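Local coordinates for cell wall surface anchor family protein (Jo),Cell wall surface anchor family protein (In) (PDB 5MKC), which comes from a pneumococcal pilus adhesin and serves as a fused pair of Jo and In fragments that associate and join covalently by autocatalytic bond formation, at residues N105-D110 against R170-G175; R207-P212 against V220-I225; I116-G121 against Y188-N193. All coordinates share one frame; numbering follows the deposited sequence.

Contact 1. Residues N105-D110 against R170-G175; sequences NGTITD and RIRVTG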
ATOM      1  N   ASN A 105     -14.651   7.720   5.597  1.00 38.18           N
ATOM      2  CA  ASN A 105     -14.171   8.445   4.440  1.00 37.46           C
ATOM      3  C   ASN A 105     -12.675   8.680   4.538  1.00 37.67           C
ATOM      4  O   ASN A 105     -12.196   9.766   4.270  1.00 41.31           O
ATOM      5  CB  ASN A 105     -14.918   9.749   4.248  1.00 38.85           C
ATOM      6  CG  ASN A 105     -14.843  10.258   2.803  1.00 40.89           C
ATOM      7  OD1 ASN A 105     -14.359   9.577   1.879  1.00 39.05           O
ATOM      8  ND2 ASN A 105     -15.316  11.461   2.612  1.00 41.81           N
ATOM      9  N   GLY A 106     -11.941   7.629   4.902  1.00 37.81           N
ATOM     10  CA  GLY A 106     -10.498   7.684   5.006  1.00 39.63           C
ATOM     11  C   GLY A 106      -9.781   7.606   3.659  1.00 41.02           C
ATOM     12  O   GLY A 106     -10.368   7.224   2.634  1.00 38.31           O
ATOM     13  N   THR A 107      -8.509   8.000   3.671  1.00 39.53           N
ATOM     14  CA  THR A 107      -7.726   8.161   2.447  1.00 37.44           C
ATOM     15  C   THR A 107      -6.325   7.602   2.627  1.00 35.25           C
ATOM     16  O   THR A 107      -5.663   7.897   3.632  1.00 39.85           O
ATOM     17  CB  THR A 107      -7.577   9.651   2.107  1.00 36.59           C
ATOM     18  OG1 THR A 107      -8.869  10.197   1.845  1.00 39.63           O
ATOM     19  CG2 THR A 107      -6.681   9.846   0.880  1.00 39.36           C
ATOM     20  N   ILE A 108      -5.897   6.784   1.676  1.00 37.07           N
ATOM     21  CA  ILE A 108      -4.505   6.342   1.570  1.00 34.60           C
ATOM     22  C   ILE A 108      -3.775   7.190   0.544  1.00 35.20           C
ATOM     23  O   ILE A 108      -4.287   7.400  -0.566  1.00 38.30           O
ATOM     24  CB  ILE A 108      -4.409   4.878   1.131  1.00 36.11           C
ATOM     25  CG1 ILE A 108      -5.048   3.969   2.195  1.00 37.59           C
ATOM     26  CG2 ILE A 108      -2.937   4.467   0.977  1.00 32.85           C
ATOM     27  CD1 ILE A 108      -5.222   2.529   1.784  1.00 39.50           C
ATOM     28  N   THR A 109      -2.609   7.694   0.926  1.00 34.74           N
ATOM     29  CA  THR A 109      -1.736   8.437   0.019  1.00 37.24           C
ATOM     30  C   THR A 109      -0.404   7.678  -0.127  1.00 34.94           C
ATOM     31  O   THR A 109       0.277   7.448   0.846  1.00 36.38           O
ATOM     32  CB  THR A 109      -1.491   9.837   0.559  1.00 40.93           C
ATOM     33  OG1 THR A 109      -2.745  10.480   0.763  1.00 45.17           O
ATOM     34  CG2 THR A 109      -0.712  10.662  -0.404  1.00 42.03           C
ATOM     35  N   ASP A 110      -0.093   7.255  -1.341  1.00 35.40           N
ATOM     36  CA  ASP A 110       1.025   6.353  -1.622  1.00 35.17           C
ATOM     37  C   ASP A 110       1.859   6.869  -2.810  1.00 33.30           C
ATOM     38  O   ASP A 110       1.648   6.450  -3.936  1.00 33.76           O
ATOM     39  CB  ASP A 110       0.451   4.964  -1.935  1.00 36.57           C
ATOM     40  CG  ASP A 110       1.504   3.912  -2.174  1.00 41.12           C
ATOM     41  OD1 ASP A 110       2.685   4.183  -1.891  1.00 39.03           O
ATOM     42  OD2 ASP A 110       1.120   2.781  -2.603  1.00 39.92           O
ATOM     43  N   ARG A 170       1.831   9.340  -7.848  1.00 39.20           N
ATOM     44  CA  ARG A 170       1.279   9.105  -6.529  1.00 41.62           C
ATOM     45  C   ARG A 170      -0.105   8.468  -6.640  1.00 36.87           C
ATOM     46  O   ARG A 170      -0.971   8.973  -7.356  1.00 38.08           O
ATOM     47  CB  ARG A 170       1.184  10.445  -5.839  1.00 47.74           C
ATOM     48  CG  ARG A 170       0.631  10.392  -4.454  1.00 61.84           C
ATOM     49  CD  ARG A 170       0.748  11.774  -3.828  1.00 72.52           C
ATOM     50  NE  ARG A 170      -0.398  12.568  -4.229  1.00 88.04           N
ATOM     51  CZ  ARG A 170      -0.398  13.888  -4.314  1.00 92.59           C
ATOM     52  NH1 ARG A 170       0.701  14.570  -4.028  1.00 94.79           N
ATOM     53  NH2 ARG A 170      -1.493  14.514  -4.711  1.00 89.61           N
ATOM     54  N   ILE A 171      -0.298   7.351  -5.962  1.00 38.57           N
ATOM     55  CA  ILE A 171      -1.598   6.710  -5.904  1.00 37.56           C
ATOM     56  C   ILE A 171      -2.340   7.243  -4.685  1.00 37.40           C
ATOM     57  O   ILE A 171      -1.731   7.449  -3.628  1.00 39.53           O
ATOM     58  CB  ILE A 171      -1.459   5.180  -5.736  1.00 36.72           C
ATOM     59  CG1 ILE A 171      -0.757   4.565  -6.912  1.00 34.18           C
ATOM     60  CG2 ILE A 171      -2.840   4.536  -5.554  1.00 34.16           C
ATOM     61  CD1 ILE A 171      -0.316   3.133  -6.615  1.00 37.07           C
ATOM     62  N   ARG A 172      -3.641   7.463  -4.831  1.00 35.26           N
ATOM     63  CA  ARG A 172      -4.514   7.748  -3.689  1.00 38.14           C
ATOM     64  C   ARG A 172      -5.726   6.846  -3.741  1.00 37.92           C
ATOM     65  O   ARG A 172      -6.275   6.587  -4.805  1.00 40.88           O
ATOM     66  CB  ARG A 172      -4.966   9.213  -3.656  1.00 40.28           C
ATOM     67  CG  ARG A 172      -3.816  10.187  -3.437  1.00 53.89           C
ATOM     68  CD  ARG A 172      -4.185  11.620  -3.802  1.00 59.01           C
ATOM     69  NE  ARG A 172      -5.070  12.112  -2.767  1.00 75.42           N
ATOM     70  CZ  ARG A 172      -6.312  12.543  -2.975  1.00 80.29           C
ATOM     71  NH1 ARG A 172      -6.807  12.618  -4.210  1.00 70.74           N
ATOM     72  NH2 ARG A 172      -7.049  12.917  -1.935  1.00 63.81           N
ATOM     73  N   VAL A 173      -6.142   6.352  -2.586  1.00 36.96           N
ATOM     74  CA  VAL A 173      -7.376   5.609  -2.484  1.00 34.72           C
ATOM     75  C   VAL A 173      -8.277   6.425  -1.575  1.00 35.71           C
ATOM     76  O   VAL A 173      -7.932   6.697  -0.416  1.00 36.97           O
ATOM     77  CB  VAL A 173      -7.120   4.201  -1.876  1.00 34.69           C
ATOM     78  CG1 VAL A 173      -8.399   3.372  -1.832  1.00 35.91           C
ATOM     79  CG2 VAL A 173      -6.038   3.464  -2.625  1.00 34.99           C
ATOM     80  N   THR A 174      -9.429   6.813  -2.071  1.00 32.39           N
ATOM     81  CA  THR A 174     -10.361   7.593  -1.264  1.00 30.45           C
ATOM     82  C   THR A 174     -11.609   6.776  -1.007  1.00 34.22           C
ATOM     83  O   THR A 174     -11.841   5.800  -1.704  1.00 39.82           O
ATOM     84  CB  THR A 174     -10.786   8.905  -1.978  1.00 33.98           C
ATOM     85  OG1 THR A 174     -11.458   8.610  -3.208  1.00 34.02           O
ATOM     86  CG2 THR A 174      -9.588   9.766  -2.272  1.00 38.69           C
ATOM     87  N   GLY A 175     -12.426   7.202  -0.047  1.00 31.24           N
ATOM     88  CA  GLY A 175     -13.721   6.634   0.186  1.00 35.48           C
ATOM     89  C   GLY A 175     -13.735   5.363   1.044  1.00 43.03           C
ATOM     90  O   GLY A 175     -14.575   4.489   0.821  1.00 41.21           O
TER
HETATM   91  O   HOH W   1     -11.476   9.833   1.234  1.00 37.89           O
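Ile108 and Val173 face each other as a hydrogen-bonded pair of two antiparallel strands, and each receives and gives one backbone bond: Ile108 N to Val173 O at 2.9 Å, Val173 N to Ile108 O at the same length. Asp110 and Ile171 repeat the pattern two residues on, but less symmetrically. There Asp110 N meets Ile171 O at 2.8 Å almost straight down the carbonyl, whereas Ile171 N approaches Asp110 O from about 50° above the carbonyl plane. Alpha hydrogens add to the ladder, with Thr107 CA 3.2 Å from Val173 O.

Apolar packing belongs to the face carrying Ile108 and Val173, whose beta carbons lie 4.1 Å apart. Leu81 and Val83 of strand 76-89, which belongs to another sheet, pack on Ile108. The pairing of 103-111 with 170-178 is consistent with a sheet of an Ig-like domain. The other face carries threonines and arginines, which meet here through carbon: Thr109 CG2 lies 3.9 Å from Arg170 CD, and Thr107 CG2 lies obliquely near the Arg172 guanidinium. In Thr109 the first torsion (chi1 -56°) turns this methyl away from the backbone N.

A water ties up the far end. It donates to Asn105 OD1 (3.0 Å), accepts from Gly175 N, and shares a hydrogen bond with Thr107 OG1 (2.7 Å). It therefore bridges the strands where Asn105 and Gly106 both oppose Leu176 in a G1 beta bulge. The two side-chain polar ends have outside partners as well: Asn105 ND2 bonds Glu214, and Asp110 OD2 bonds the hydroxyl of Tyr188.

Contact 2. Residues R207-P212 against V220-I225; sequences RTTLHP and VRDFPI. With SO4 (sulfate ion), chain H.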
ATOM      1  N   ARG A 207       6.632   8.804   1.619  1.00 38.82           N
ATOM      2  CA  ARG A 207       5.879   8.691   2.870  1.00 39.15           C
ATOM      3  C   ARG A 207       4.452   8.240   2.532  1.00 38.08           C
ATOM      4  O   ARG A 207       3.745   8.889   1.795  1.00 39.16           O
ATOM      5  CB  ARG A 207       5.847  10.009   3.612  1.00 38.32           C
ATOM      6  CG  ARG A 207       5.220   9.872   4.978  1.00 40.61           C
ATOM      7  CD  ARG A 207       4.980  11.169   5.729  1.00 40.42           C
ATOM      8  NE  ARG A 207       4.425  10.841   7.047  1.00 43.56           N
ATOM      9  CZ  ARG A 207       4.036  11.723   7.958  1.00 45.30           C
ATOM     10  NH1 ARG A 207       4.137  13.010   7.705  1.00 42.05           N
ATOM     11  NH2 ARG A 207       3.564  11.313   9.132  1.00 44.47           N
ATOM     12  N   THR A 208       4.062   7.105   3.088  1.00 37.30           N
ATOM     13  CA  THR A 208       2.807   6.461   2.766  1.00 35.77           C
ATOM     14  C   THR A 208       1.895   6.502   3.978  1.00 34.50           C
ATOM     15  O   THR A 208       2.260   6.044   5.058  1.00 37.94           O
ATOM     16  CB  THR A 208       3.059   5.006   2.300  1.00 36.62           C
ATOM     17  OG1 THR A 208       4.016   5.008   1.221  1.00 34.73           O
ATOM     18  CG2 THR A 208       1.775   4.370   1.827  1.00 38.22           C
ATOM     19  N   THR A 209       0.711   7.071   3.817  1.00 33.22           N
ATOM     20  CA  THR A 209      -0.126   7.404   4.988  1.00 33.35           C
ATOM     21  C   THR A 209      -1.568   6.993   4.830  1.00 32.05           C
ATOM     22  O   THR A 209      -2.083   6.905   3.729  1.00 34.50           O
ATOM     23  CB  THR A 209      -0.155   8.920   5.274  1.00 35.83           C
ATOM     24  OG1 THR A 209      -0.684   9.612   4.121  1.00 38.86           O
ATOM     25  CG2 THR A 209       1.212   9.423   5.566  1.00 36.44           C
ATOM     26  N   LEU A 210      -2.213   6.764   5.966  1.00 33.26           N
ATOM     27  CA  LEU A 210      -3.669   6.683   6.071  1.00 35.78           C
ATOM     28  C   LEU A 210      -4.175   7.895   6.872  1.00 34.03           C
ATOM     29  O   LEU A 210      -3.676   8.155   7.969  1.00 37.94           O
ATOM     30  CB  LEU A 210      -4.076   5.405   6.808  1.00 36.17           C
ATOM     31  CG  LEU A 210      -5.571   5.332   7.160  1.00 37.25           C
ATOM     32  CD1 LEU A 210      -6.440   5.205   5.924  1.00 35.82           C
ATOM     33  CD2 LEU A 210      -5.874   4.171   8.105  1.00 40.55           C
ATOM     34  N   HIS A 211      -5.104   8.662   6.304  1.00 36.02           N
ATOM     35  CA  HIS A 211      -5.940   9.606   7.077  1.00 38.16           C
ATOM     36  C   HIS A 211      -7.254   8.936   7.391  1.00 35.56           C
ATOM     37  O   HIS A 211      -8.089   8.822   6.514  1.00 44.09           O
ATOM     38  CB  HIS A 211      -6.213  10.888   6.270  1.00 44.85           C
ATOM     39  CG  HIS A 211      -5.031  11.799   6.169  1.00 53.40           C
ATOM     40  ND1 HIS A 211      -3.991  11.590   5.282  1.00 67.33           N
ATOM     41  CD2 HIS A 211      -4.715  12.923   6.856  1.00 65.41           C
ATOM     42  CE1 HIS A 211      -3.089  12.548   5.420  1.00 62.60           C
ATOM     43  NE2 HIS A 211      -3.501  13.365   6.374  1.00 70.52           N
ATOM     44  N   PRO A 212      -7.415   8.428   8.606  1.00 38.10           N
ATOM     45  CA  PRO A 212      -8.561   7.537   8.834  1.00 38.25           C
ATOM     46  C   PRO A 212      -9.915   8.251   8.765  1.00 35.33           C
ATOM     47  O   PRO A 212     -10.876   7.618   8.418  1.00 38.71           O
ATOM     48  CB  PRO A 212      -8.315   6.931  10.231  1.00 35.54           C
ATOM     49  CG  PRO A 212      -7.060   7.563  10.758  1.00 39.28           C
ATOM     50  CD  PRO A 212      -6.517   8.545   9.763  1.00 37.74           C
ATOM     51  N   VAL A 220      -2.918  11.483  11.010  1.00 41.46           N
ATOM     52  CA  VAL A 220      -2.237  10.734   9.987  1.00 39.78           C
ATOM     53  C   VAL A 220      -1.488   9.534  10.607  1.00 40.45           C
ATOM     54  O   VAL A 220      -0.894   9.633  11.694  1.00 36.88           O
ATOM     55  CB  VAL A 220      -1.259  11.660   9.233  1.00 41.10           C
ATOM     56  CG1 VAL A 220      -0.217  12.232  10.157  1.00 42.65           C
ATOM     57  CG2 VAL A 220      -0.557  10.907   8.152  1.00 43.27           C
ATOM     58  N   ARG A 221      -1.520   8.401   9.900  1.00 39.40           N
ATOM     59  CA  ARG A 221      -0.812   7.188  10.324  1.00 39.49           C
ATOM     60  C   ARG A 221       0.057   6.656   9.204  1.00 36.64           C
ATOM     61  O   ARG A 221      -0.420   6.419   8.086  1.00 36.52           O
ATOM     62  CB  ARG A 221      -1.794   6.090  10.675  1.00 36.65           C
ATOM     63  CG  ARG A 221      -2.932   6.504  11.576  1.00 38.91           C
ATOM     64  CD  ARG A 221      -2.431   6.769  12.981  1.00 44.73           C
ATOM     65  NE  ARG A 221      -3.541   7.107  13.863  1.00 38.51           N
ATOM     66  CZ  ARG A 221      -3.411   7.808  14.979  1.00 41.09           C
ATOM     67  NH1 ARG A 221      -2.221   8.282  15.370  1.00 39.44           N
ATOM     68  NH2 ARG A 221      -4.486   8.095  15.685  1.00 37.75           N
ATOM     69  N   ASP A 222       1.321   6.413   9.511  1.00 38.37           N
ATOM     70  CA  ASP A 222       2.264   5.904   8.509  1.00 38.32           C
ATOM     71  C   ASP A 222       2.195   4.391   8.312  1.00 38.22           C
ATOM     72  O   ASP A 222       2.038   3.634   9.269  1.00 33.37           O
ATOM     73  CB  ASP A 222       3.669   6.263   8.929  1.00 41.86           C
ATOM     74  CG  ASP A 222       3.984   7.719   8.706  1.00 42.55           C
ATOM     75  OD1 ASP A 222       4.110   8.097   7.526  1.00 40.24           O
ATOM     76  OD2 ASP A 222       4.110   8.462   9.693  1.00 41.36           O
ATOM     77  N   PHE A 223       2.277   3.977   7.051  1.00 34.15           N
ATOM     78  CA  PHE A 223       2.604   2.609   6.665  1.00 33.21           C
ATOM     79  C   PHE A 223       4.138   2.468   6.687  1.00 32.79           C
ATOM     80  O   PHE A 223       4.852   3.415   6.362  1.00 34.24           O
ATOM     81  CB  PHE A 223       2.170   2.347   5.223  1.00 34.03           C
ATOM     82  CG  PHE A 223       0.684   2.277   5.004  1.00 34.26           C
ATOM     83  CD1 PHE A 223       0.069   1.059   4.809  1.00 31.35           C
ATOM     84  CD2 PHE A 223      -0.076   3.423   4.859  1.00 41.82           C
ATOM     85  CE1 PHE A 223      -1.290   0.971   4.566  1.00 33.29           C
ATOM     86  CE2 PHE A 223      -1.441   3.355   4.576  1.00 37.51           C
ATOM     87  CZ  PHE A 223      -2.052   2.127   4.443  1.00 35.48           C
ATOM     88  N   PRO A 224       4.647   1.273   7.012  1.00 30.82           N
ATOM     89  CA  PRO A 224       6.082   0.987   6.864  1.00 31.45           C
ATOM     90  C   PRO A 224       6.453   0.763   5.391  1.00 34.91           C
ATOM     91  O   PRO A 224       5.574   0.414   4.587  1.00 38.84           O
ATOM     92  CB  PRO A 224       6.258  -0.291   7.656  1.00 33.06           C
ATOM     93  CG  PRO A 224       4.938  -1.008   7.480  1.00 31.80           C
ATOM     94  CD  PRO A 224       3.881   0.087   7.430  1.00 31.85           C
ATOM     95  N   ILE A 225       7.733   0.932   5.057  1.00 32.36           N
ATOM     96  CA  ILE A 225       8.173   0.981   3.673  1.00 35.90           C
ATOM     97  C   ILE A 225       9.220  -0.093   3.333  1.00 35.36           C
ATOM     98  O   ILE A 225      10.312  -0.093   3.868  1.00 36.24           O
ATOM     99  CB  ILE A 225       8.820   2.340   3.321  1.00 37.88           C
ATOM    100  CG1 ILE A 225       8.050   3.544   3.862  1.00 40.35           C
ATOM    101  CG2 ILE A 225       8.927   2.484   1.821  1.00 39.79           C
ATOM    102  CD1 ILE A 225       6.654   3.726   3.347  1.00 42.20           C
TER
HETATM  103  S   SO4 H 802       2.798  14.847  10.902  1.00110.30           S
HETATM  104  O1  SO4 H 802       2.027  15.131   9.666  1.00 82.42           O
HETATM  105  O2  SO4 H 802       4.184  15.349  10.751  1.00127.88           O
HETATM  106  O3  SO4 H 802       2.820  13.386  11.178  1.00 68.12           O
HETATM  107  O4  SO4 H 802       2.162  15.560  12.034  1.00138.93           O
HETATM  108  O   HOH W   2       5.272   6.346   5.744  1.00 41.19           O
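Arg207 grips Asp222 side-on at the open end of an antiparallel beta hairpin, whose strands 209-211 and 221-222 finish one side of a five-stranded sheet in the Ig-like part of the fusion. NE meets Asp222 OD1 at 2.8 Å and NH2 meets OD2 at 3.0 Å, one nitrogen to each oxygen. Both approach on the syn side, and guanidinium and carboxylate lie nearly coplanar, 24° apart. The fully extended arginine chain (chi1 -173°) lets the group reach across the hairpin. A water accepts from Thr208 N and donates to Asp222 OD1 at 2.8 Å and to Phe223 O, linking the two segments beside the salt bridge, although it has more acceptors in reach than protons to give. A sulfate, probably from the crystallisation liquor, takes a nearly straight bond from Arg207 NH2 to its O3 at 3.0 Å.

Beside the salt bridge, the methyls Thr209 CG2 and Val220 CG2 are pressed to 3.5 Å, closer than usual for carbons. Val220 also lays CG2 over one face of the guanidinium and CB over one face of the His211 ring. On the other side of the hairpin the Phe223 ring turns its edge to the backbone of Thr208 and Thr209, while the Thr208 methyl CG2 sits 3.7 Å from Phe223 CD2.

The backbone sets these groups in place. Leu210 and Arg221 exchange two bonds, and Phe223 N adds a third to Thr208 O. Farther out, Arg221 reaches Glu59 in a salt bridge, Leu62 and Leu81 pack on Phe223, and Thr208 OG1 bonds both Gly206 O and Lys64 NZ.

Contact 3. Residues I116-G121 against Y188-N193; sequences IDLQLG and YNVRLN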
ATOM      1  N   ILE A 116      11.451   4.660  -8.455  1.00 41.02           N
ATOM      2  CA  ILE A 116      10.499   3.542  -8.502  1.00 40.17           C
ATOM      3  C   ILE A 116       9.425   3.848  -9.530  1.00 41.81           C
ATOM      4  O   ILE A 116       8.699   4.810  -9.388  1.00 41.67           O
ATOM      5  CB  ILE A 116       9.838   3.304  -7.135  1.00 41.43           C
ATOM      6  CG1 ILE A 116      10.901   3.057  -6.054  1.00 43.49           C
ATOM      7  CG2 ILE A 116       8.846   2.130  -7.193  1.00 43.90           C
ATOM      8  CD1 ILE A 116      11.724   1.802  -6.267  1.00 47.36           C
ATOM      9  N   ASP A 117       9.334   3.028 -10.576  1.00 50.48           N
ATOM     10  CA  ASP A 117       8.347   3.216 -11.641  1.00 41.80           C
ATOM     11  C   ASP A 117       7.146   2.277 -11.475  1.00 41.56           C
ATOM     12  O   ASP A 117       7.264   1.044 -11.458  1.00 42.63           O
ATOM     13  CB  ASP A 117       9.004   2.997 -12.993  1.00 41.62           C
ATOM     14  CG  ASP A 117      10.139   3.984 -13.253  1.00 44.58           C
ATOM     15  OD1 ASP A 117       9.989   5.187 -12.934  1.00 50.71           O
ATOM     16  OD2 ASP A 117      11.181   3.567 -13.785  1.00 50.32           O
ATOM     17  N   LEU A 118       5.983   2.885 -11.340  1.00 36.38           N
ATOM     18  CA  LEU A 118       4.738   2.147 -11.260  1.00 39.81           C
ATOM     19  C   LEU A 118       4.478   1.505 -12.621  1.00 42.54           C
ATOM     20  O   LEU A 118       4.710   2.135 -13.656  1.00 40.68           O
ATOM     21  CB  LEU A 118       3.613   3.131 -10.919  1.00 36.08           C
ATOM     22  CG  LEU A 118       2.229   2.531 -10.700  1.00 37.93           C
ATOM     23  CD1 LEU A 118       2.215   1.493  -9.585  1.00 36.28           C
ATOM     24  CD2 LEU A 118       1.257   3.651 -10.361  1.00 38.43           C
ATOM     25  N   GLN A 119       3.997   0.265 -12.649  1.00 43.57           N
ATOM     26  CA  GLN A 119       3.721  -0.357 -13.937  1.00 47.87           C
ATOM     27  C   GLN A 119       2.365   0.067 -14.438  1.00 43.70           C
ATOM     28  O   GLN A 119       1.365  -0.101 -13.746  1.00 43.20           O
ATOM     29  CB  GLN A 119       3.811  -1.881 -13.857  1.00 53.40           C
ATOM     30  CG  GLN A 119       5.154  -2.365 -13.345  1.00 61.44           C
ATOM     31  CD  GLN A 119       6.339  -1.854 -14.148  1.00 65.30           C
ATOM     32  OE1 GLN A 119       6.835  -0.723 -13.965  1.00 61.78           O
ATOM     33  NE2 GLN A 119       6.832  -2.716 -15.017  1.00 72.43           N
ATOM     34  N   LEU A 120       2.340   0.624 -15.650  1.00 42.69           N
ATOM     35  CA  LEU A 120       1.146   1.295 -16.177  1.00 44.93           C
ATOM     36  C   LEU A 120       0.654   0.632 -17.460  1.00 45.46           C
ATOM     37  O   LEU A 120       1.277  -0.276 -17.954  1.00 48.55           O
ATOM     38  CB  LEU A 120       1.459   2.781 -16.446  1.00 43.79           C
ATOM     39  CG  LEU A 120       2.013   3.569 -15.267  1.00 44.06           C
ATOM     40  CD1 LEU A 120       2.441   4.969 -15.709  1.00 47.26           C
ATOM     41  CD2 LEU A 120       1.007   3.684 -14.144  1.00 42.33           C
ATOM     42  N   GLY A 121      -0.461   1.112 -18.004  1.00 55.46           N
ATOM     43  CA  GLY A 121      -0.971   0.607 -19.268  1.00 65.90           C
ATOM     44  C   GLY A 121      -0.042   0.863 -20.449  1.00 79.96           C
ATOM     45  O   GLY A 121       0.952   1.600 -20.352  1.00 74.61           O
ATOM     46  N   TYR A 188      -0.440  -3.667  -6.582  1.00 28.36           N
ATOM     47  CA  TYR A 188       0.048  -3.094  -7.867  1.00 28.76           C
ATOM     48  C   TYR A 188       1.505  -3.536  -8.059  1.00 33.26           C
ATOM     49  O   TYR A 188       2.113  -4.086  -7.144  1.00 34.03           O
ATOM     50  CB  TYR A 188      -0.059  -1.574  -7.892  1.00 28.36           C
ATOM     51  CG  TYR A 188       0.682  -0.850  -6.779  1.00 29.87           C
ATOM     52  CD1 TYR A 188       2.023  -0.529  -6.885  1.00 32.16           C
ATOM     53  CD2 TYR A 188       0.042  -0.536  -5.565  1.00 30.44           C
ATOM     54  CE1 TYR A 188       2.701   0.106  -5.852  1.00 34.97           C
ATOM     55  CE2 TYR A 188       0.724   0.108  -4.540  1.00 29.42           C
ATOM     56  CZ  TYR A 188       2.065   0.423  -4.686  1.00 29.82           C
ATOM     57  OH  TYR A 188       2.783   1.060  -3.676  1.00 36.41           O
ATOM     58  N   ASN A 189       2.070  -3.304  -9.230  1.00 33.05           N
ATOM     59  CA  ASN A 189       3.462  -3.690  -9.515  1.00 35.06           C
ATOM     60  C   ASN A 189       4.385  -2.491  -9.769  1.00 31.07           C
ATOM     61  O   ASN A 189       3.937  -1.445 -10.250  1.00 34.25           O
ATOM     62  CB  ASN A 189       3.505  -4.612 -10.724  1.00 37.17           C
ATOM     63  CG  ASN A 189       2.751  -5.900 -10.485  1.00 38.46           C
ATOM     64  OD1 ASN A 189       2.870  -6.543  -9.448  1.00 37.59           O
ATOM     65  ND2 ASN A 189       1.959  -6.269 -11.442  1.00 40.34           N
ATOM     66  N   VAL A 190       5.652  -2.641  -9.411  1.00 32.10           N
ATOM     67  CA  VAL A 190       6.652  -1.600  -9.610  1.00 34.57           C
ATOM     68  C   VAL A 190       7.927  -2.196 -10.183  1.00 34.59           C
ATOM     69  O   VAL A 190       8.138  -3.417 -10.139  1.00 39.29           O
ATOM     70  CB  VAL A 190       7.027  -0.903  -8.294  1.00 34.85           C
ATOM     71  CG1 VAL A 190       5.803  -0.318  -7.607  1.00 36.41           C
ATOM     72  CG2 VAL A 190       7.748  -1.871  -7.356  1.00 36.61           C
ATOM     73  N   ARG A 191       8.796  -1.322 -10.660  1.00 34.92           N
ATOM     74  CA  ARG A 191      10.102  -1.698 -11.199  1.00 37.66           C
ATOM     75  C   ARG A 191      11.140  -0.638 -10.827  1.00 39.14           C
ATOM     76  O   ARG A 191      10.884   0.577 -10.914  1.00 40.10           O
ATOM     77  CB  ARG A 191      10.026  -1.819 -12.725  1.00 40.56           C
ATOM     78  CG  ARG A 191      11.358  -2.147 -13.389  1.00 42.35           C
ATOM     79  CD  ARG A 191      11.184  -2.345 -14.889  1.00 44.90           C
ATOM     80  NE  ARG A 191      12.426  -2.785 -15.518  1.00 47.77           N
ATOM     81  CZ  ARG A 191      13.447  -1.984 -15.834  1.00 51.37           C
ATOM     82  NH1 ARG A 191      13.412  -0.677 -15.596  1.00 50.46           N
ATOM     83  NH2 ARG A 191      14.532  -2.509 -16.369  1.00 53.54           N
ATOM     84  N   LEU A 192      12.330  -1.096 -10.438  1.00 40.54           N
ATOM     85  CA  LEU A 192      13.432  -0.173 -10.166  1.00 40.67           C
ATOM     86  C   LEU A 192      13.876   0.484 -11.454  1.00 40.66           C
ATOM     87  O   LEU A 192      14.095  -0.190 -12.439  1.00 45.83           O
ATOM     88  CB  LEU A 192      14.605  -0.899  -9.516  1.00 41.87           C
ATOM     89  CG  LEU A 192      15.770  -0.019  -9.035  1.00 40.96           C
ATOM     90  CD1 LEU A 192      15.300   0.970  -7.973  1.00 37.87           C
ATOM     91  CD2 LEU A 192      16.879  -0.910  -8.507  1.00 45.16           C
ATOM     92  N   ASN A 193      13.975   1.808 -11.453  1.00 43.07           N
ATOM     93  CA  ASN A 193      14.427   2.552 -12.647  1.00 44.78           C
ATOM     94  C   ASN A 193      15.861   2.216 -13.006  1.00 43.13           C
ATOM     95  O   ASN A 193      16.690   2.027 -12.120  1.00 44.53           O
ATOM     96  CB  ASN A 193      14.330   4.056 -12.375  1.00 45.76           C
ATOM     97  CG  ASN A 193      14.641   4.894 -13.594  1.00 47.26           C
ATOM     98  OD1 ASN A 193      15.749   5.377 -13.762  1.00 45.39           O
ATOM     99  ND2 ASN A 193      13.665   5.059 -14.449  1.00 48.18           N
TER
HETATM  100  O   HOH W   3       0.822  -2.050 -11.784  1.00 35.62           O
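Ile116 sets its branch methyl CG2 against Val190 CB at 3.7 Å, and its other arm ends with CD1 4.0 Å from Leu192 CD1. The two ends of one side chain thus touch two residues of strand 188-192 on the same face. Leu118 continues the row. With CG turned away from the backbone N (chi1 -176°), it brings CD1 to within 3.4 Å of Tyr188 CD1, the two side chains meeting at about a right angle. Ile228 closes over Ile116 and Leu192, while Phe126 and Tyr164 pack on Leu118.

Around this apolar row runs the backbone pairing. Asp117 and Arg191 exchange two bonds, Asp117 N to Arg191 O being nearly straight at 2.9 Å, and Gln119 N extends the ladder to Asn189 O just past the end of strand 116-118. A water lengthens it by one more link, donating to Gln119 O and accepting from Asn189 N.

The polar edge lies on the opposite face. Asn193 ND2 donates to the syn lone pair of Asp117 OD2 at 3.0 Å; the acceptor lies in the amide plane of Asn193, although the carboxylate is turned 80° against that plane. The amide oxygen OD1 of Asn193 accepts from Glu195 N, which fixes the rotation of the amide. Arg191 is directed elsewhere, to salt bridges with Asp74 and Asp194. Strand 116-118 thus pairs antiparallel with 183-192, which bonds also to strand 76-89. The antiparallel pairing of 116-118 and 183-192, both in the Ig-like region, is consistent with such a domain.

All three contacts fall in the Ig-like part of the fusion. Contacts 1 and 2, with centres 10 Å apart, share a five-stranded antiparallel sheet in which strand 103-111 lies between 170-178 and 209-211, joined to the latter by probable backbone hydrogen bonds Thr107 O to His211 N and Thr109 N to Thr209 O. Contact 3 belongs to other strands, its centre 18 Å from contact 1 and 20 Å from contact 2, which it does not touch. Contacts 1 and 3 interleave along the chain, whereas contact 2 follows both. They meet at the Asp110-Tyr188 hydrogen bond and where Ile171 packs on Tyr188 and Leu118, so the five-stranded sheet touches the strands of contact 3.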